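Long-range contacts in 3-phytase (Klebsiella pneumoniae, PDB 2WNH), which probably hydrolyses phytate (inositol hexakisphosphate), starting at the 3-phosphate, as a histidine acid phosphatase: residues 90-95 and 119-124; 173-178 and 227-232; 336-341 and 363-368. The protein carries 3 engineered substitutions. All coordinates share one frame; numbering follows the deposited sequence.

Interaction 1. Residues 90-95 and 119-124; sequences SIYVRA and AIHYAN. Engineered in segment 119-124: A123 (natural residue Val).
Y92 and H121 lay their rings against each other in an offset stack, centroids 4.4 Å apart and planes inclined by only 12°. CE1 of Y92 sits over one face of the imidazole, displaced toward its rim, and comes to 3.3 Å from H121 CD2. With CG of Y92 anti to the backbone N (chi1 -175°), the phenol extends over H121, and its OH, passing close to CB and CG of H121, bonds to the backbone N of L404 near the C-terminus. V93 adds both polar and apolar links. Water 1 accepts from V93 N and donates to A119 O, bridging the backbones one step before the direct bonds. The carbonyl O of V93 accepts the N-H of H121 at 2.9 Å in a clearly bent bond, and the same O lies at the edge of the imidazole, in the ring plane, beside CD2. CG1 of V93 packs on CG2 of I120 at 3.7 Å, while A105 and V109 of helix 99-112 also touch the valine. The two backbones run in the same direction and are joined by a single bridge, R94 to H121, at the flank of strand 91-95 away from its parallel partner 284-289. The chain leaves strand 91-95, passes through helix 99-112 and returns as an irregular segment beside the edge of the histidine phosphatase sheet. R94 contributes a CA-H...O contact to H121 O, whereas its guanidinium serves other partners: a salt bridge to D128 and the carbonyls of A401 and M402. A95 N donates an almost straight bond to H121 O (2.9 Å, 172°), and the A95 methyl faces CD1 of I120 more loosely. Water 2 links A95 O to the N of A123, an engineered residue.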
# COMPACT_ATOMS: atom_id res chain seq x y z
N SER B 90 23.98 -0.14 -2.21
CA SER B 90 23.18 0.79 -1.42
C SER B 90 23.72 0.89 0.01
O SER B 90 23.83 1.98 0.54
CB SER B 90 21.73 0.33 -1.32
OG SER B 90 21.11 0.20 -2.59
N ILE B 91 23.98 -0.26 0.63
CA ILE B 91 24.29 -0.31 2.07
C ILE B 91 25.18 -1.50 2.42
O ILE B 91 25.10 -2.57 1.78
CB ILE B 91 22.98 -0.33 2.93
CG1 ILE B 91 23.26 -0.09 4.45
CG2 ILE B 91 22.16 -1.60 2.68
CD1 ILE B 91 21.98 0.09 5.23
N TYR B 92 26.05 -1.28 3.41
CA TYR B 92 26.77 -2.37 4.06
C TYR B 92 26.59 -2.18 5.55
O TYR B 92 26.89 -1.10 6.07
CB TYR B 92 28.27 -2.41 3.70
CG TYR B 92 28.99 -3.61 4.28
CD1 TYR B 92 28.91 -4.86 3.67
CD2 TYR B 92 29.74 -3.50 5.46
CE1 TYR B 92 29.56 -5.98 4.22
CE2 TYR B 92 30.40 -4.60 5.99
CZ TYR B 92 30.30 -5.83 5.38
OH TYR B 92 30.95 -6.92 5.96
N VAL B 93 26.08 -3.22 6.21
CA VAL B 93 25.82 -3.14 7.66
C VAL B 93 26.76 -4.06 8.42
O VAL B 93 26.79 -5.28 8.18
CB VAL B 93 24.35 -3.50 8.00
CG1 VAL B 93 24.10 -3.34 9.49
CG2 VAL B 93 23.38 -2.62 7.18
N ARG B 94 27.54 -3.47 9.33
CA ARG B 94 28.45 -4.23 10.17
C ARG B 94 28.10 -3.99 11.65
O ARG B 94 28.18 -2.87 12.15
CB ARG B 94 29.90 -3.82 9.88
CG ARG B 94 30.92 -4.58 10.75
CD ARG B 94 32.30 -4.56 10.13
NE ARG B 94 33.33 -5.00 11.07
CZ ARG B 94 34.59 -5.22 10.70
NH1 ARG B 94 34.91 -5.09 9.41
NH2 ARG B 94 35.50 -5.57 11.60
N ALA B 95 27.65 -5.05 12.32
CA ALA B 95 27.23 -5.00 13.71
C ALA B 95 28.24 -5.69 14.61
O ALA B 95 28.79 -6.74 14.25
CB ALA B 95 25.87 -5.66 13.89
N ALA B 119 20.12 -8.25 4.68
CA ALA B 119 20.98 -8.94 5.66
C ALA B 119 21.99 -8.00 6.31
O ALA B 119 22.25 -6.88 5.83
CB ALA B 119 21.70 -10.12 5.01
N ILE B 120 22.54 -8.46 7.42
CA ILE B 120 23.58 -7.71 8.12
C ILE B 120 24.84 -8.59 8.21
O ILE B 120 24.80 -9.80 7.87
CB ILE B 120 23.11 -7.24 9.53
CG1 ILE B 120 22.78 -8.46 10.41
CG2 ILE B 120 21.90 -6.29 9.40
CD1 ILE B 120 23.01 -8.22 11.88
N HIS B 121 25.95 -8.00 8.63
CA HIS B 121 27.22 -8.75 8.75
C HIS B 121 27.82 -8.56 10.14
O HIS B 121 27.66 -7.49 10.75
CB HIS B 121 28.21 -8.31 7.67
CG HIS B 121 27.61 -8.24 6.30
ND1 HIS B 121 27.60 -9.31 5.43
CD2 HIS B 121 26.94 -7.24 5.68
CE1 HIS B 121 26.98 -8.97 4.32
NE2 HIS B 121 26.59 -7.71 4.44
N TYR B 122 28.46 -9.60 10.66
CA TYR B 122 29.11 -9.51 11.96
C TYR B 122 30.21 -10.57 12.01
O TYR B 122 30.15 -11.57 11.29
CB TYR B 122 28.11 -9.70 13.10
CG TYR B 122 27.27 -10.95 12.97
CD1 TYR B 122 26.09 -10.94 12.24
CD2 TYR B 122 27.67 -12.15 13.59
CE1 TYR B 122 25.31 -12.08 12.12
CE2 TYR B 122 26.89 -13.30 13.46
CZ TYR B 122 25.72 -13.25 12.73
OH TYR B 122 24.93 -14.36 12.59
N ALA B 123 31.18 -10.35 12.89
CA ALA B 123 32.33 -11.26 12.98
C ALA B 123 31.91 -12.63 13.50
O ALA B 123 31.02 -12.73 14.34
CB ALA B 123 33.40 -10.65 13.87
N ASN B 124 32.56 -13.68 12.97
CA ASN B 124 32.32 -15.07 13.38
C ASN B 124 32.54 -15.31 14.88
O ASN B 124 31.74 -15.99 15.53
CB ASN B 124 33.20 -16.03 12.58
CG ASN B 124 32.92 -15.99 11.07
OD1 ASN B 124 31.80 -15.74 10.64
ND2 ASN B 124 33.96 -16.25 10.28
O HOH W 1 24.41 -5.25 4.76
O HOH W 2 31.23 -7.90 14.20

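Interaction 2. Residues 173-178 and 227-232; sequences QAVCQA and LAWGKI
A228, which packs on A174, accepts the N-H of K231 on its carbonyl O at 2.8 Å and so closes a type I' beta turn. W229 and G230 occupy the two corners with positive phi. The turn presents three side chains to the C-terminal end of helix 165-175, where A174 O is surrounded by carbon: CB of A228, CG of K231, and CE3 of W229 at 3.7 Å, the oxygen lying at the edge of the indole near its plane. The contact is thus van der Waals packing of a tight beta turn, from the loop between helices 204-219 and 235-239, on the end of helix 165-175, within the helical (alpha) domain of the histidine acid phosphatase fold. C176, the first residue to leave helical geometry, is fixed by its disulfide to C182. CZ3 of the W229 indole reaches V175, 4.0 Å from its CA and 4.3 Å from its CB. Beyond the contact the W229 ring makes a cation-pi interaction with R44 and an edge-to-face pair with W46, while R44 also bonds V175 O. A174 CB is the apolar hub, touching CD1 of I232 at 3.9 Å and CB of A228 at 4.3 Å. CG of K231 lies beside A174 O and Q173 O, and a bend at chi2 (-68°) turns the rest of the chain away from the helix.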
# COMPACT_ATOMS: atom_id res chain seq x y z
N GLN B 173 16.27 8.70 46.76
CA GLN B 173 14.80 8.74 46.90
C GLN B 173 14.08 7.73 46.00
O GLN B 173 13.05 7.17 46.39
CB GLN B 173 14.28 10.13 46.56
CG GLN B 173 14.55 11.18 47.62
CD GLN B 173 14.25 12.60 47.14
OE1 GLN B 173 14.72 13.57 47.73
NE2 GLN B 173 13.48 12.72 46.06
N ALA B 174 14.61 7.52 44.80
CA ALA B 174 13.97 6.65 43.82
C ALA B 174 14.22 5.17 44.11
O ALA B 174 13.33 4.34 43.90
CB ALA B 174 14.45 7.00 42.39
N VAL B 175 15.41 4.84 44.60
CA VAL B 175 15.87 3.44 44.63
C VAL B 175 16.07 2.79 46.02
O VAL B 175 16.13 1.55 46.12
CB VAL B 175 17.15 3.21 43.76
CG1 VAL B 175 16.97 3.80 42.35
CG2 VAL B 175 18.41 3.77 44.43
N CYS B 176 16.16 3.60 47.07
CA CYS B 176 16.41 3.05 48.40
C CYS B 176 15.12 2.80 49.16
O CYS B 176 14.20 3.62 49.12
CB CYS B 176 17.35 3.96 49.20
SG CYS B 176 18.99 4.07 48.44
N GLN B 177 15.05 1.65 49.84
CA GLN B 177 13.91 1.33 50.68
C GLN B 177 13.95 2.12 51.97
O GLN B 177 15.01 2.27 52.59
CB GLN B 177 13.89 -0.15 51.03
CG GLN B 177 13.67 -1.07 49.87
CD GLN B 177 13.51 -2.51 50.30
OE1 GLN B 177 12.43 -2.93 50.71
NE2 GLN B 177 14.58 -3.29 50.19
N ALA B 178 12.78 2.63 52.38
CA ALA B 178 12.61 3.31 53.66
C ALA B 178 13.12 2.44 54.80
O ALA B 178 12.71 1.29 54.93
CB ALA B 178 11.14 3.68 53.87
N LEU B 227 9.46 0.30 37.35
CA LEU B 227 10.59 1.13 36.96
C LEU B 227 11.41 1.45 38.21
O LEU B 227 12.54 0.97 38.36
CB LEU B 227 10.12 2.40 36.22
CG LEU B 227 11.19 3.49 35.98
CD1 LEU B 227 12.34 2.91 35.15
CD2 LEU B 227 10.59 4.71 35.33
N ALA B 228 10.84 2.25 39.11
CA ALA B 228 11.50 2.57 40.38
C ALA B 228 10.45 2.48 41.48
O ALA B 228 10.25 3.44 42.23
CB ALA B 228 12.11 3.97 40.33
N TRP B 229 9.78 1.34 41.55
CA TRP B 229 8.80 1.08 42.61
C TRP B 229 7.77 2.21 42.75
O TRP B 229 7.34 2.54 43.85
CB TRP B 229 9.53 0.80 43.94
CG TRP B 229 10.49 -0.36 43.82
CD1 TRP B 229 10.19 -1.68 44.00
CD2 TRP B 229 11.88 -0.31 43.46
NE1 TRP B 229 11.30 -2.45 43.79
CE2 TRP B 229 12.35 -1.64 43.45
CE3 TRP B 229 12.77 0.73 43.14
CZ2 TRP B 229 13.68 -1.96 43.14
CZ3 TRP B 229 14.08 0.41 42.83
CH2 TRP B 229 14.52 -0.93 42.82
N GLY B 230 7.38 2.79 41.61
CA GLY B 230 6.41 3.87 41.58
C GLY B 230 6.92 5.26 41.92
O GLY B 230 6.16 6.20 41.89
N LYS B 231 8.21 5.40 42.19
CA LYS B 231 8.75 6.68 42.64
C LYS B 231 9.04 7.68 41.51
O LYS B 231 9.21 8.89 41.75
CB LYS B 231 10.01 6.47 43.50
CG LYS B 231 9.85 5.56 44.73
CD LYS B 231 8.96 6.18 45.78
CE LYS B 231 9.13 5.50 47.13
NZ LYS B 231 8.04 5.92 48.08
N ILE B 232 9.13 7.18 40.27
CA ILE B 232 9.38 8.04 39.11
C ILE B 232 8.19 7.98 38.16
O ILE B 232 7.83 6.90 37.69
CB ILE B 232 10.69 7.67 38.36
CG1 ILE B 232 11.91 7.96 39.26
CG2 ILE B 232 10.78 8.44 37.02
CD1 ILE B 232 13.25 7.50 38.71

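Interaction 3. Residues 336-341 and 363-368; sequences LRVYFQ and QEWRQP
The guanidinium of R337 is met at its edge by E364 and on one face by the Y339 ring, whose CE1 stands 3.3 Å above the guanidinium plane and toward its rim. E364 OE2 receives the NE-H of R337 in a nearly straight salt bridge (2.8 Å, 169°), the oxygen only slightly out of the guanidinium plane, whereas the carboxylate itself is turned 77° to it. The R337 chain, extended from CG, brings NE to OE2 nearly along the C-O axis. The cluster goes on outside the pair: E324 takes both R337 NH1 and Y339 OH, and OE1 of E364 bonds to T377. Strand 334-342 lies inside the sheet, with 320-328 along one flank and, along the other, 361-364 and then 376-380. Y339 and E364 form an antiparallel non-hydrogen-bonded pair; F340 and Q363 are the hydrogen-bonded one, exchanging F340 N to Q363 O and Q363 N to F340 O, each 3.0 Å. Two residues beyond Q363, W365 N reaches V338 O at 2.9 Å, the donor tilted 31° from the carbonyl plane. CB of W365 packs on CB of V338 at 3.9 Å, and the indole CE3 touches the valine's CG2; the ring then meets F303 edge to face. F340 and Q363 turn to the opposite face of the sheet from Y339 and E364, where W305 stacks on the F340 ring. Water 3 takes the N-H of V338 and lies 2.8 Å from W365 O.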
# COMPACT_ATOMS: atom_id res chain seq x y z
N LEU B 336 31.77 18.03 4.41
CA LEU B 336 31.39 17.04 5.39
C LEU B 336 30.34 17.65 6.33
O LEU B 336 30.44 18.82 6.69
CB LEU B 336 32.63 16.59 6.17
CG LEU B 336 32.47 15.42 7.12
CD1 LEU B 336 32.23 14.13 6.33
CD2 LEU B 336 33.69 15.29 8.03
N ARG B 337 29.33 16.85 6.67
CA ARG B 337 28.38 17.18 7.74
C ARG B 337 28.54 16.12 8.82
O ARG B 337 28.66 14.93 8.53
CB ARG B 337 26.96 17.17 7.17
CG ARG B 337 25.90 17.43 8.20
CD ARG B 337 24.56 17.58 7.54
NE ARG B 337 23.53 17.84 8.54
CZ ARG B 337 22.39 17.17 8.62
NH1 ARG B 337 22.13 16.18 7.77
NH2 ARG B 337 21.52 17.50 9.56
N VAL B 338 28.54 16.56 10.09
CA VAL B 338 28.81 15.65 11.20
C VAL B 338 27.76 15.96 12.26
O VAL B 338 27.59 17.11 12.66
CB VAL B 338 30.22 15.91 11.79
CG1 VAL B 338 30.47 15.00 12.97
CG2 VAL B 338 31.27 15.70 10.73
N TYR B 339 27.02 14.94 12.71
CA TYR B 339 26.01 15.22 13.73
C TYR B 339 25.71 14.04 14.61
O TYR B 339 26.07 12.90 14.29
CB TYR B 339 24.71 15.78 13.10
CG TYR B 339 24.05 14.89 12.09
CD1 TYR B 339 24.41 14.95 10.75
CD2 TYR B 339 23.03 14.01 12.46
CE1 TYR B 339 23.79 14.15 9.81
CE2 TYR B 339 22.38 13.19 11.51
CZ TYR B 339 22.79 13.27 10.19
OH TYR B 339 22.19 12.52 9.20
N PHE B 340 25.06 14.31 15.74
CA PHE B 340 24.60 13.28 16.63
C PHE B 340 23.09 13.42 16.72
O PHE B 340 22.57 14.54 16.79
CB PHE B 340 25.21 13.43 18.04
CG PHE B 340 24.73 12.38 19.00
CD1 PHE B 340 25.13 11.05 18.86
CD2 PHE B 340 23.86 12.70 20.04
CE1 PHE B 340 24.68 10.05 19.72
CE2 PHE B 340 23.41 11.69 20.92
CZ PHE B 340 23.82 10.38 20.76
N GLN B 341 22.39 12.29 16.67
CA GLN B 341 20.93 12.30 16.71
C GLN B 341 20.38 11.27 17.68
O GLN B 341 20.97 10.19 17.82
CB GLN B 341 20.36 12.07 15.29
CG GLN B 341 20.58 10.66 14.76
CD GLN B 341 20.11 10.50 13.32
OE1 GLN B 341 19.10 11.08 12.93
NE2 GLN B 341 20.86 9.74 12.53
N GLN B 363 22.25 17.48 17.02
CA GLN B 363 23.24 18.54 17.16
C GLN B 363 24.37 18.34 16.16
O GLN B 363 24.93 17.25 16.04
CB GLN B 363 23.78 18.63 18.59
CG GLN B 363 24.71 19.84 18.76
CD GLN B 363 25.00 20.16 20.22
OE1 GLN B 363 24.20 19.85 21.13
NE2 GLN B 363 26.15 20.79 20.45
N GLU B 364 24.69 19.39 15.43
CA GLU B 364 25.75 19.29 14.45
C GLU B 364 27.07 19.82 14.98
O GLU B 364 27.09 20.80 15.73
CB GLU B 364 25.36 20.11 13.21
CG GLU B 364 24.05 19.70 12.54
CD GLU B 364 23.75 20.60 11.36
OE1 GLU B 364 23.50 21.83 11.57
OE2 GLU B 364 23.78 20.07 10.21
N TRP B 365 28.16 19.17 14.60
CA TRP B 365 29.53 19.67 14.83
C TRP B 365 29.83 20.78 13.83
O TRP B 365 29.31 20.79 12.71
CB TRP B 365 30.51 18.51 14.63
CG TRP B 365 31.96 18.86 14.71
CD1 TRP B 365 32.73 18.90 15.84
CD2 TRP B 365 32.83 19.18 13.61
NE1 TRP B 365 34.03 19.25 15.51
CE2 TRP B 365 34.11 19.42 14.16
CE3 TRP B 365 32.65 19.30 12.23
CZ2 TRP B 365 35.20 19.76 13.36
CZ3 TRP B 365 33.73 19.66 11.45
CH2 TRP B 365 34.99 19.88 12.01
N ARG B 366 30.69 21.71 14.23
CA ARG B 366 31.14 22.76 13.33
C ARG B 366 32.51 23.29 13.74
O ARG B 366 32.97 23.05 14.86
CB ARG B 366 30.13 23.91 13.26
CG ARG B 366 29.90 24.62 14.60
CD ARG B 366 29.26 26.00 14.39
NE ARG B 366 30.13 26.85 13.58
CZ ARG B 366 29.86 27.30 12.35
NH1 ARG B 366 28.70 27.01 11.76
NH2 ARG B 366 30.75 28.05 11.72
N GLN B 367 33.14 24.00 12.82
CA GLN B 367 34.37 24.72 13.09
C GLN B 367 34.39 25.90 12.13
O GLN B 367 33.58 25.94 11.20
CB GLN B 367 35.57 23.81 12.88
CG GLN B 367 35.84 23.35 11.44
CD GLN B 367 37.18 22.63 11.33
OE1 GLN B 367 37.94 22.58 12.30
NE2 GLN B 367 37.47 22.08 10.16
N PRO B 368 35.26 26.91 12.37
CA PRO B 368 35.32 28.03 11.42
C PRO B 368 35.44 27.56 9.97
O PRO B 368 36.15 26.58 9.68
CB PRO B 368 36.59 28.77 11.85
CG PRO B 368 36.64 28.54 13.35
CD PRO B 368 36.17 27.11 13.52
O HOH W 3 28.42 19.36 10.48

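Interactions 1 and 3 belong to the same mixed sheet, joined through strands 284-289, 14-24 and 320-328; their centres are 25 Å apart and their nearest atoms about 12 Å. Interaction 1 adds an irregular segment to a border strand, whereas interaction 3 pairs two strands farther across. In this family the catalytic RHG motif follows the first sheet strand, here probably 14-24, which lies between them. Interaction 2 lies apart, in the helical region, its centre 40 Å from that of interaction 1 and 38 Å from that of interaction 3, on the opposite side of the chain's centre from both. All lie away from the metal ligand H358, where this chain has no metal bound.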